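Local coordinates for protein (soluble lytic transglycosylase SLT70) (Escherichia coli, PDB 1QSA) that cleaves the beta-1,4-glycosidic bonds between N-acetylmuramic acid and N-acetylglucosamine in peptidoglycan, forming a 1,6-anhydro bond in the muramic acid residue, at residues A[10-20]-A[40-48]; A[88-96]-A[107-115]. All coordinates share one frame; numbering follows the deposited sequence. Where two conformers were deposited one is given.

Interaction 1: residues A[10-20]-A[40-48]; sequences YAQIKQAWDNR and YLEYRQITD. With GOL (glycerol), chain V; ACT (acetate ion), chain O.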
loop_
_atom_site.group_PDB
_atom_site.type_symbol
_atom_site.label_atom_id
_atom_site.label_comp_id
_atom_site.label_asym_id
_atom_site.label_seq_id
_atom_site.Cartn_x
_atom_site.Cartn_y
_atom_site.Cartn_z
ATOM N N TYR A 10 13.455 4.116 -33.544
ATOM C CA TYR A 10 12.982 3.304 -32.410
ATOM C C TYR A 10 11.459 3.196 -32.444
ATOM O O TYR A 10 10.900 2.101 -32.330
ATOM C CB TYR A 10 13.446 3.908 -31.074
ATOM C CG TYR A 10 13.154 3.029 -29.880
ATOM C CD1 TYR A 10 13.865 1.850 -29.671
ATOM C CD2 TYR A 10 12.165 3.380 -28.962
ATOM C CE1 TYR A 10 13.596 1.032 -28.572
ATOM C CE2 TYR A 10 11.889 2.565 -27.854
ATOM C CZ TYR A 10 12.609 1.399 -27.674
ATOM O OH TYR A 10 12.336 0.583 -26.591
ATOM N N ALA A 11 10.778 4.329 -32.579
ATOM C CA ALA A 11 9.316 4.323 -32.648
ATOM C C ALA A 11 8.858 3.518 -33.875
ATOM O O ALA A 11 7.898 2.741 -33.801
ATOM C CB ALA A 11 8.787 5.752 -32.722
ATOM N N GLN A 12 9.586 3.651 -34.975
ATOM C CA GLN A 12 9.231 2.955 -36.209
ATOM C C GLN A 12 9.420 1.446 -36.136
ATOM O O GLN A 12 8.571 0.687 -36.640
ATOM C CB GLN A 12 9.967 3.595 -37.397
ATOM C CG GLN A 12 9.439 5.018 -37.678
ATOM C CD GLN A 12 10.463 5.949 -38.323
ATOM O OE1 GLN A 12 11.625 5.585 -38.530
ATOM N NE2 GLN A 12 10.029 7.176 -38.630
ATOM N N ILE A 13 10.487 0.989 -35.487
ATOM C CA ILE A 13 10.710 -0.449 -35.385
ATOM C C ILE A 13 9.647 -1.091 -34.483
ATOM O O ILE A 13 9.205 -2.201 -34.742
ATOM C CB ILE A 13 12.158 -0.801 -34.943
ATOM C CG1 ILE A 13 12.482 -2.253 -35.308
ATOM C CG2 ILE A 13 12.354 -0.577 -33.443
ATOM C CD1 ILE A 13 13.929 -2.643 -35.015
ATOM N N LYS A 14 9.209 -0.368 -33.457
ATOM C CA LYS A 14 8.177 -0.880 -32.551
ATOM C C LYS A 14 6.840 -0.973 -33.285
ATOM O O LYS A 14 6.083 -1.918 -33.088
ATOM C CB LYS A 14 8.049 0.022 -31.323
ATOM C CG LYS A 14 9.173 -0.183 -30.331
ATOM C CD LYS A 14 9.183 0.913 -29.266
ATOM C CE LYS A 14 7.922 0.899 -28.405
ATOM N NZ LYS A 14 8.029 1.914 -27.304
ATOM N N GLN A 15 6.557 0.010 -34.134
ATOM C CA GLN A 15 5.329 0.015 -34.922
ATOM C C GLN A 15 5.337 -1.210 -35.852
ATOM O O GLN A 15 4.334 -1.910 -35.962
ATOM C CB GLN A 15 5.244 1.306 -35.734
ATOM C CG GLN A 15 4.034 1.422 -36.657
ATOM C CD GLN A 15 4.044 2.740 -37.445
ATOM O OE1 GLN A 15 5.023 3.065 -38.128
ATOM N NE2 GLN A 15 2.960 3.500 -37.346
ATOM N N ALA A 16 6.472 -1.466 -36.502
ATOM C CA ALA A 16 6.594 -2.612 -37.404
ATOM C C ALA A 16 6.435 -3.927 -36.636
ATOM O O ALA A 16 5.710 -4.826 -37.070
ATOM C CB ALA A 16 7.952 -2.588 -38.123
ATOM N N TRP A 17 7.126 -4.027 -35.500
ATOM C CA TRP A 17 7.102 -5.217 -34.652
ATOM C C TRP A 17 5.681 -5.506 -34.150
ATOM O O TRP A 17 5.248 -6.661 -34.152
ATOM C CB TRP A 17 8.049 -5.008 -33.468
ATOM C CG TRP A 17 8.713 -6.238 -32.920
ATOM C CD1 TRP A 17 8.148 -7.467 -32.696
ATOM C CD2 TRP A 17 10.058 -6.319 -32.437
ATOM N NE1 TRP A 17 9.062 -8.296 -32.085
ATOM C CE2 TRP A 17 10.241 -7.618 -31.916
ATOM C CE3 TRP A 17 11.128 -5.412 -32.387
ATOM C CZ2 TRP A 17 11.452 -8.037 -31.349
ATOM C CZ3 TRP A 17 12.329 -5.824 -31.824
ATOM C CH2 TRP A 17 12.483 -7.128 -31.310
ATOM N N ASP A 18 4.938 -4.460 -33.791
ATOM C CA ASP A 18 3.564 -4.628 -33.311
ATOM C C ASP A 18 2.667 -5.215 -34.415
ATOM O O ASP A 18 1.671 -5.889 -34.134
ATOM C CB ASP A 18 2.998 -3.285 -32.825
ATOM C CG ASP A 18 3.552 -2.862 -31.468
ATOM O OD1 ASP A 18 4.269 -3.642 -30.805
ATOM O OD2 ASP A 18 3.252 -1.734 -31.048
ATOM N N ASN A 19 3.023 -4.946 -35.666
ATOM C CA ASN A 19 2.274 -5.438 -36.830
ATOM C C ASN A 19 2.840 -6.754 -37.365
ATOM O O ASN A 19 2.367 -7.263 -38.386
ATOM C CB ASN A 19 2.348 -4.413 -37.968
ATOM C CG ASN A 19 1.621 -3.130 -37.660
ATOM O OD1 ASN A 19 0.676 -3.106 -36.867
ATOM N ND2 ASN A 19 2.044 -2.048 -38.304
ATOM N N ARG A 20 3.875 -7.268 -36.701
ATOM C CA ARG A 20 4.585 -8.490 -37.090
ATOM C C ARG A 20 5.220 -8.388 -38.483
ATOM O O ARG A 20 5.291 -9.366 -39.237
ATOM C CB ARG A 20 3.714 -9.756 -36.958
ATOM C CG ARG A 20 3.161 -10.028 -35.555
ATOM C CD ARG A 20 4.227 -10.051 -34.467
ATOM N NE ARG A 20 5.276 -11.043 -34.693
ATOM C CZ ARG A 20 6.307 -11.241 -33.874
ATOM N NH1 ARG A 20 6.422 -10.539 -32.749
ATOM N NH2 ARG A 20 7.215 -12.160 -34.167
ATOM N N TYR A 40 16.286 -3.187 -24.647
ATOM C CA TYR A 40 14.860 -3.526 -24.567
ATOM C C TYR A 40 14.405 -4.256 -25.834
ATOM O O TYR A 40 13.542 -5.136 -25.776
ATOM C CB TYR A 40 14.003 -2.290 -24.301
ATOM C CG TYR A 40 14.076 -1.807 -22.874
ATOM C CD1 TYR A 40 13.196 -2.302 -21.904
ATOM C CD2 TYR A 40 15.013 -0.847 -22.485
ATOM C CE1 TYR A 40 13.249 -1.857 -20.587
ATOM C CE2 TYR A 40 15.069 -0.386 -21.154
ATOM C CZ TYR A 40 14.183 -0.905 -20.217
ATOM O OH TYR A 40 14.236 -0.494 -18.907
ATOM N N LEU A 41 14.960 -3.876 -26.982
ATOM C CA LEU A 41 14.643 -4.542 -28.248
ATOM C C LEU A 41 15.207 -5.975 -28.215
ATOM O O LEU A 41 14.568 -6.914 -28.692
ATOM C CB LEU A 41 15.266 -3.770 -29.424
ATOM C CG LEU A 41 14.687 -2.381 -29.710
ATOM C CD1 LEU A 41 15.478 -1.748 -30.849
ATOM C CD2 LEU A 41 13.202 -2.478 -30.059
ATOM N N GLU A 42 16.413 -6.137 -27.682
ATOM C CA GLU A 42 17.024 -7.456 -27.598
ATOM C C GLU A 42 16.191 -8.346 -26.684
ATOM O O GLU A 42 15.989 -9.530 -26.969
ATOM C CB GLU A 42 18.433 -7.358 -27.020
ATOM C CG GLU A 42 19.434 -6.677 -27.904
ATOM C CD GLU A 42 20.812 -6.663 -27.285
ATOM O OE1 GLU A 42 21.008 -5.956 -26.275
ATOM O OE2 GLU A 42 21.703 -7.363 -27.808
ATOM N N TYR A 43 15.701 -7.765 -25.589
ATOM C CA TYR A 43 14.878 -8.502 -24.642
ATOM C C TYR A 43 13.611 -8.982 -25.344
ATOM O O TYR A 43 13.202 -10.136 -25.178
ATOM C CB TYR A 43 14.524 -7.615 -23.436
ATOM C CG TYR A 43 13.514 -8.250 -22.495
ATOM C CD1 TYR A 43 13.916 -9.159 -21.515
ATOM C CD2 TYR A 43 12.154 -7.964 -22.614
ATOM C CE1 TYR A 43 12.975 -9.774 -20.669
ATOM C CE2 TYR A 43 11.209 -8.573 -21.780
ATOM C CZ TYR A 43 11.630 -9.475 -20.812
ATOM O OH TYR A 43 10.678 -10.077 -20.011
ATOM N N ARG A 44 12.998 -8.101 -26.130
ATOM C CA ARG A 44 11.779 -8.450 -26.858
ATOM C C ARG A 44 12.062 -9.592 -27.840
ATOM O O ARG A 44 11.282 -10.539 -27.948
ATOM C CB ARG A 44 11.216 -7.221 -27.591
ATOM C CG ARG A 44 9.826 -7.462 -28.172
ATOM C CD ARG A 44 9.244 -6.186 -28.803
ATOM N NE ARG A 44 7.973 -6.446 -29.480
ATOM C CZ ARG A 44 7.122 -5.517 -29.916
ATOM N NH1 ARG A 44 7.373 -4.222 -29.783
ATOM N NH2 ARG A 44 6.011 -5.895 -30.526
ATOM N N GLN A 45 13.190 -9.513 -28.535
ATOM C CA GLN A 45 13.576 -10.547 -29.500
ATOM C C GLN A 45 13.791 -11.902 -28.810
ATOM O O GLN A 45 13.294 -12.939 -29.267
ATOM C CB GLN A 45 14.860 -10.115 -30.196
ATOM C CG GLN A 45 15.339 -11.030 -31.298
ATOM C CD GLN A 45 16.515 -10.414 -32.020
ATOM O OE1 GLN A 45 17.633 -10.401 -31.505
ATOM N NE2 GLN A 45 16.258 -9.839 -33.189
ATOM N N ILE A 46 14.519 -11.891 -27.700
ATOM C CA ILE A 46 14.798 -13.132 -26.977
ATOM C C ILE A 46 13.516 -13.771 -26.451
ATOM O O ILE A 46 13.282 -14.971 -26.647
ATOM C CB ILE A 46 15.787 -12.872 -25.822
ATOM C CG1 ILE A 46 17.152 -12.491 -26.394
ATOM C CG2 ILE A 46 15.916 -14.097 -24.923
ATOM C CD1 ILE A 46 18.142 -12.036 -25.324
ATOM N N THR A 47 12.669 -12.963 -25.823
ATOM C CA THR A 47 11.414 -13.461 -25.256
ATOM C C THR A 47 10.357 -13.858 -26.268
ATOM O O THR A 47 9.445 -14.619 -25.939
ATOM C CB THR A 47 10.811 -12.510 -24.201
ATOM O OG1 THR A 47 10.642 -11.191 -24.741
ATOM C CG2 THR A 47 11.717 -12.449 -22.985
ATOM N N ASP A 48 10.470 -13.336 -27.488
ATOM C CA ASP A 48 9.540 -13.672 -28.561
ATOM C C ASP A 48 9.610 -15.163 -28.907
ATOM O O ASP A 48 8.647 -15.731 -29.418
ATOM C CB ASP A 48 9.880 -12.867 -29.824
ATOM C CG ASP A 48 9.029 -11.620 -29.982
ATOM O OD1 ASP A 48 8.289 -11.254 -29.056
ATOM O OD2 ASP A 48 9.102 -11.003 -31.062
HETATM C C1 GOL V . 9.151 -3.044 -25.585
HETATM O O1 GOL V . 9.241 -4.454 -25.683
HETATM C C2 GOL V . 9.432 -2.369 -26.933
HETATM O O2 GOL V . 8.445 -2.774 -27.882
HETATM C C3 GOL V . 10.820 -2.721 -27.471
HETATM O O3 GOL V . 11.845 -2.246 -26.617
HETATM C C ACT O . 9.772 0.340 -24.409
HETATM O O ACT O . 8.634 -0.005 -24.036
HETATM O OXT ACT O . 9.974 0.905 -25.501
HETATM C CH3 ACT O . 10.957 0.087 -23.488
HETATM O O HOH W 1 4.172 -8.222 -31.871
#
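A knob-into-hole contact joins two helices of the alpha-superhelix: the indole of W17 fills the hole formed by L41, R44, Q45 and D48. R44 lies over one indole face. Its chain, extended from CG to NE, brings CD over the six-membered ring as a CH-pi contact and the guanidinium flat onto the five-membered ring, R44 CZ standing 3.7 Å from that ring's centroid. At the indole edge, W17 NE1 donates in the ring plane to D48 OD2 (2.9 Å, 163° at the hydrogen). R20 NH1 bonds the same oxygen at 3.2 Å, from the opposite face of the carboxylate.

The segment axes of 10-18 and 40-48 run nearly parallel, at 14° but 12.4 Å apart; these are alternate helices of the alpha-superhelix, and helix 22-28, between them in sequence, also packs on W17. D18 OD1 takes R44 NH2 in a salt bridge (2.9 Å), close to the guanidinium plane; with the stack on W17, this probably limits the guanidinium's rotation. On the apolar side, L41 CG meets Y10 CE1 at 3.8 Å and L41 CD2 meets I13 CG2 at 4.0 Å. Y10 OH and K14 NZ both donate to OXT of an acetate, probably from the crystallisation liquor.

Interaction 2: residues A[88-96]-A[107-115]; sequences WRGLLAFSP and NYYYAKWNT. With SO4 (sulfate ion), chain F.
W88 packs into a hole lined by N107, Y110, A111 and N114. The edge of Y110 meets the face of W88 in a T-shaped pair, the six-membered ring centroids 5.0 Å apart and the planes at 79°; W88 CH2 and Y110 CD2 approach to 3.5 Å. The amide of N114 covers the pyrrole end of the indole almost flat, its plane only 6° from that of the ring. That amide is held partly from its own helix, N114 ND2 donating to Y110 O from above the carbonyl plane.

Apolar contacts continue along the helix. A111 CB lies 3.8 Å from both W88 CE3 and L92 CG, and its small size fits the close approach of the backbones here, W88 CA and A111 CA being 4.7 Å apart. L91 CD2 also rests on A111, while L92 CD2 reaches Y108 CE1 at 3.6 Å.

A methyl meets a hydroxyl where L92 CD1 and T115 OG1 come tip to tip; that OG1 donates to A111 O within its own segment.

Direct polar contact lies just after helix 88-94. Y108 OH donates to P96 O at 2.8 Å, from above the carbonyl plane. A water donates to that same carbonyl and accepts from K112 NZ, whose charge is also paired with E120.

N107 is bonded to K141 and N80, and W88 touches A83 of helix 69-84. The 8.8 Å separation of the segment axes marks close packing of consecutive helices, joined by a short connection, within the alpha-superhelix.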
loop_
_atom_site.group_PDB
_atom_site.type_symbol
_atom_site.label_atom_id
_atom_site.label_comp_id
_atom_site.label_asym_id
_atom_site.label_seq_id
_atom_site.Cartn_x
_atom_site.Cartn_y
_atom_site.Cartn_z
ATOM N N TRP A 88 15.883 -30.153 -15.801
ATOM C CA TRP A 88 16.321 -29.906 -14.426
ATOM C C TRP A 88 17.816 -29.637 -14.315
ATOM O O TRP A 88 18.242 -28.706 -13.621
ATOM C CB TRP A 88 15.860 -31.063 -13.518
ATOM C CG TRP A 88 14.398 -31.342 -13.688
ATOM C CD1 TRP A 88 13.827 -32.487 -14.167
ATOM C CD2 TRP A 88 13.325 -30.414 -13.476
ATOM N NE1 TRP A 88 12.465 -32.326 -14.276
ATOM C CE2 TRP A 88 12.129 -31.061 -13.862
ATOM C CE3 TRP A 88 13.261 -29.089 -13.007
ATOM C CZ2 TRP A 88 10.877 -30.426 -13.798
ATOM C CZ3 TRP A 88 12.024 -28.460 -12.945
ATOM C CH2 TRP A 88 10.846 -29.130 -13.341
ATOM N N ARG A 89 18.615 -30.418 -15.041
ATOM C CA ARG A 89 20.064 -30.231 -15.051
ATOM C C ARG A 89 20.381 -28.833 -15.617
ATOM O O ARG A 89 21.204 -28.087 -15.054
ATOM C CB ARG A 89 20.718 -31.308 -15.918
ATOM C CG ARG A 89 22.221 -31.161 -16.053
ATOM C CD ARG A 89 22.776 -32.183 -17.022
ATOM N NE ARG A 89 24.171 -31.899 -17.358
ATOM C CZ ARG A 89 24.578 -31.474 -18.551
ATOM N NH1 ARG A 89 23.703 -31.308 -19.531
ATOM N NH2 ARG A 89 25.868 -31.241 -18.769
ATOM N N GLY A 90 19.709 -28.478 -16.711
ATOM C CA GLY A 90 19.924 -27.175 -17.337
ATOM C C GLY A 90 19.509 -26.006 -16.459
ATOM O O GLY A 90 20.156 -24.947 -16.444
ATOM N N LEU A 91 18.433 -26.203 -15.710
ATOM C CA LEU A 91 17.926 -25.173 -14.801
ATOM C C LEU A 91 19.008 -24.801 -13.783
ATOM O O LEU A 91 19.318 -23.622 -13.597
ATOM C CB LEU A 91 16.664 -25.686 -14.095
ATOM C CG LEU A 91 15.788 -24.686 -13.327
ATOM C CD1 LEU A 91 14.410 -25.278 -13.137
ATOM C CD2 LEU A 91 16.419 -24.312 -11.986
ATOM N N LEU A 92 19.629 -25.809 -13.168
ATOM C CA LEU A 92 20.672 -25.559 -12.180
ATOM C C LEU A 92 21.976 -25.033 -12.801
ATOM O O LEU A 92 22.726 -24.300 -12.160
ATOM C CB LEU A 92 20.896 -26.807 -11.311
ATOM C CG LEU A 92 19.659 -27.195 -10.492
ATOM C CD1 LEU A 92 19.890 -28.502 -9.733
ATOM C CD2 LEU A 92 19.363 -26.074 -9.492
ATOM N N ALA A 93 22.228 -25.375 -14.058
ATOM C CA ALA A 93 23.427 -24.899 -14.735
ATOM C C ALA A 93 23.232 -23.419 -15.061
ATOM O O ALA A 93 24.160 -22.618 -14.962
ATOM C CB ALA A 93 23.671 -25.713 -16.021
ATOM N N PHE A 94 21.994 -23.059 -15.377
ATOM C CA PHE A 94 21.651 -21.682 -15.721
ATOM C C PHE A 94 21.511 -20.807 -14.468
ATOM O O PHE A 94 21.906 -19.627 -14.468
ATOM C CB PHE A 94 20.350 -21.656 -16.544
ATOM C CG PHE A 94 19.817 -20.264 -16.778
ATOM C CD1 PHE A 94 20.403 -19.429 -17.740
ATOM C CD2 PHE A 94 18.771 -19.765 -15.998
ATOM C CE1 PHE A 94 19.953 -18.112 -17.914
ATOM C CE2 PHE A 94 18.313 -18.449 -16.165
ATOM C CZ PHE A 94 18.906 -17.623 -17.123
ATOM N N SER A 95 20.968 -21.397 -13.403
ATOM C CA SER A 95 20.750 -20.697 -12.137
ATOM C C SER A 95 21.261 -21.558 -10.975
ATOM O O SER A 95 20.476 -22.167 -10.250
ATOM C CB SER A 95 19.247 -20.403 -11.955
ATOM O OG SER A 95 18.990 -19.725 -10.731
ATOM N N PRO A 96 22.594 -21.611 -10.777
ATOM C CA PRO A 96 23.153 -22.415 -9.683
ATOM C C PRO A 96 22.730 -21.932 -8.294
ATOM O O PRO A 96 22.700 -22.721 -7.353
ATOM C CB PRO A 96 24.670 -22.315 -9.900
ATOM C CG PRO A 96 24.849 -21.101 -10.761
ATOM C CD PRO A 96 23.654 -21.112 -11.669
ATOM N N ASN A 107 10.660 -24.043 -8.566
ATOM C CA ASN A 107 11.259 -24.846 -9.624
ATOM C C ASN A 107 12.725 -25.201 -9.360
ATOM O O ASN A 107 13.177 -26.306 -9.683
ATOM C CB ASN A 107 11.080 -24.141 -10.972
ATOM C CG ASN A 107 9.654 -24.254 -11.488
ATOM O OD1 ASN A 107 9.033 -25.319 -11.390
ATOM N ND2 ASN A 107 9.136 -23.177 -12.058
ATOM N N TYR A 108 13.444 -24.277 -8.727
ATOM C CA TYR A 108 14.851 -24.476 -8.379
ATOM C C TYR A 108 14.976 -25.655 -7.410
ATOM O O TYR A 108 15.819 -26.546 -7.600
ATOM C CB TYR A 108 15.393 -23.198 -7.733
ATOM C CG TYR A 108 16.796 -23.295 -7.166
ATOM C CD1 TYR A 108 17.917 -23.078 -7.982
ATOM C CD2 TYR A 108 17.011 -23.559 -5.808
ATOM C CE1 TYR A 108 19.216 -23.113 -7.458
ATOM C CE2 TYR A 108 18.312 -23.598 -5.272
ATOM C CZ TYR A 108 19.405 -23.368 -6.103
ATOM O OH TYR A 108 20.678 -23.360 -5.562
ATOM N N TYR A 109 14.153 -25.658 -6.359
ATOM C CA TYR A 109 14.207 -26.760 -5.401
ATOM C C TYR A 109 13.713 -28.079 -5.966
ATOM O O TYR A 109 14.253 -29.125 -5.623
ATOM C CB TYR A 109 13.538 -26.378 -4.087
ATOM C CG TYR A 109 14.381 -25.354 -3.379
ATOM C CD1 TYR A 109 15.661 -25.692 -2.924
ATOM C CD2 TYR A 109 13.947 -24.042 -3.224
ATOM C CE1 TYR A 109 16.479 -24.755 -2.338
ATOM C CE2 TYR A 109 14.775 -23.080 -2.634
ATOM C CZ TYR A 109 16.036 -23.453 -2.193
ATOM O OH TYR A 109 16.859 -22.535 -1.593
ATOM N N TYR A 110 12.748 -28.040 -6.884
ATOM C CA TYR A 110 12.288 -29.286 -7.503
ATOM C C TYR A 110 13.447 -29.799 -8.388
ATOM O O TYR A 110 13.697 -31.007 -8.461
ATOM C CB TYR A 110 11.033 -29.061 -8.344
ATOM C CG TYR A 110 10.401 -30.337 -8.847
ATOM C CD1 TYR A 110 9.739 -31.209 -7.973
ATOM C CD2 TYR A 110 10.438 -30.665 -10.200
ATOM C CE1 TYR A 110 9.127 -32.368 -8.438
ATOM C CE2 TYR A 110 9.826 -31.826 -10.679
ATOM C CZ TYR A 110 9.172 -32.671 -9.793
ATOM O OH TYR A 110 8.557 -33.811 -10.279
ATOM N N ALA A 111 14.180 -28.879 -9.025
ATOM C CA ALA A 111 15.336 -29.277 -9.849
ATOM C C ALA A 111 16.399 -29.937 -8.959
ATOM O O ALA A 111 17.075 -30.879 -9.388
ATOM C CB ALA A 111 15.931 -28.072 -10.570
ATOM N N LYS A 112 16.574 -29.415 -7.744
ATOM C CA LYS A 112 17.533 -29.982 -6.787
ATOM C C LYS A 112 17.136 -31.428 -6.465
ATOM O O LYS A 112 17.981 -32.316 -6.491
ATOM C CB LYS A 112 17.583 -29.126 -5.514
ATOM C CG LYS A 112 18.375 -27.830 -5.673
ATOM C CD LYS A 112 19.877 -28.089 -5.645
ATOM C CE LYS A 112 20.689 -26.809 -5.831
ATOM N NZ LYS A 112 22.139 -27.036 -5.526
ATOM N N TRP A 113 15.852 -31.673 -6.206
ATOM C CA TRP A 113 15.394 -33.038 -5.923
ATOM C C TRP A 113 15.659 -33.971 -7.113
ATOM O O TRP A 113 16.132 -35.109 -6.944
ATOM C CB TRP A 113 13.895 -33.048 -5.601
ATOM C CG TRP A 113 13.334 -34.433 -5.487
ATOM C CD1 TRP A 113 13.536 -35.325 -4.463
ATOM C CD2 TRP A 113 12.500 -35.097 -6.441
ATOM N NE1 TRP A 113 12.874 -36.501 -4.734
ATOM C CE2 TRP A 113 12.230 -36.387 -5.937
ATOM C CE3 TRP A 113 11.955 -34.726 -7.676
ATOM C CZ2 TRP A 113 11.430 -37.314 -6.629
ATOM C CZ3 TRP A 113 11.162 -35.645 -8.371
ATOM C CH2 TRP A 113 10.907 -36.925 -7.841
ATOM N N ASN A 114 15.337 -33.489 -8.314
ATOM C CA ASN A 114 15.516 -34.266 -9.541
ATOM C C ASN A 114 16.959 -34.607 -9.858
ATOM O O ASN A 114 17.222 -35.523 -10.638
ATOM C CB ASN A 114 14.920 -33.522 -10.734
ATOM C CG ASN A 114 13.499 -33.940 -11.025
ATOM O OD1 ASN A 114 13.256 -35.023 -11.556
ATOM N ND2 ASN A 114 12.548 -33.075 -10.695
ATOM N N THR A 115 17.884 -33.837 -9.301
ATOM C CA THR A 115 19.307 -34.042 -9.547
ATOM C C THR A 115 20.039 -34.584 -8.319
ATOM O O THR A 115 21.248 -34.348 -8.134
ATOM C CB THR A 115 19.989 -32.754 -10.062
ATOM O OG1 THR A 115 19.780 -31.696 -9.126
ATOM C CG2 THR A 115 19.422 -32.349 -11.444
HETATM S S SO4 F . 14.067 -39.247 -1.915
HETATM O O1 SO4 F . 13.296 -39.905 -0.838
HETATM O O2 SO4 F . 13.143 -38.373 -2.671
HETATM O O3 SO4 F . 15.175 -38.468 -1.322
HETATM O O4 SO4 F . 14.622 -40.269 -2.822
HETATM O O HOH W 2 23.633 -25.174 -7.097
#

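Both contacts belong to the N-terminal part of the alpha-superhelix and are partly buried, with similar interfaces of 514 and 569 Å². Of 11 touching residues in interaction 1, 4 are buried and 4 exposed; of 13 in interaction 2, 5 and 2. They share no helix, their centres lying 31 Å apart, but each also packs against helix 69-84. Each turns on a tryptophan knob. Interaction 1 bridges alternate helices, its segment axes nearly parallel and 12.4 Å apart, largely by a stacked arginine and salt bridges, with D18, R20 and D48 exposed. Interaction 2 joins successive helices, its segment axes 8.8 Å apart at 121°, through alanine, leucines, a ring edge and a flat-lying amide, with a single direct hydrogen bond between its segments.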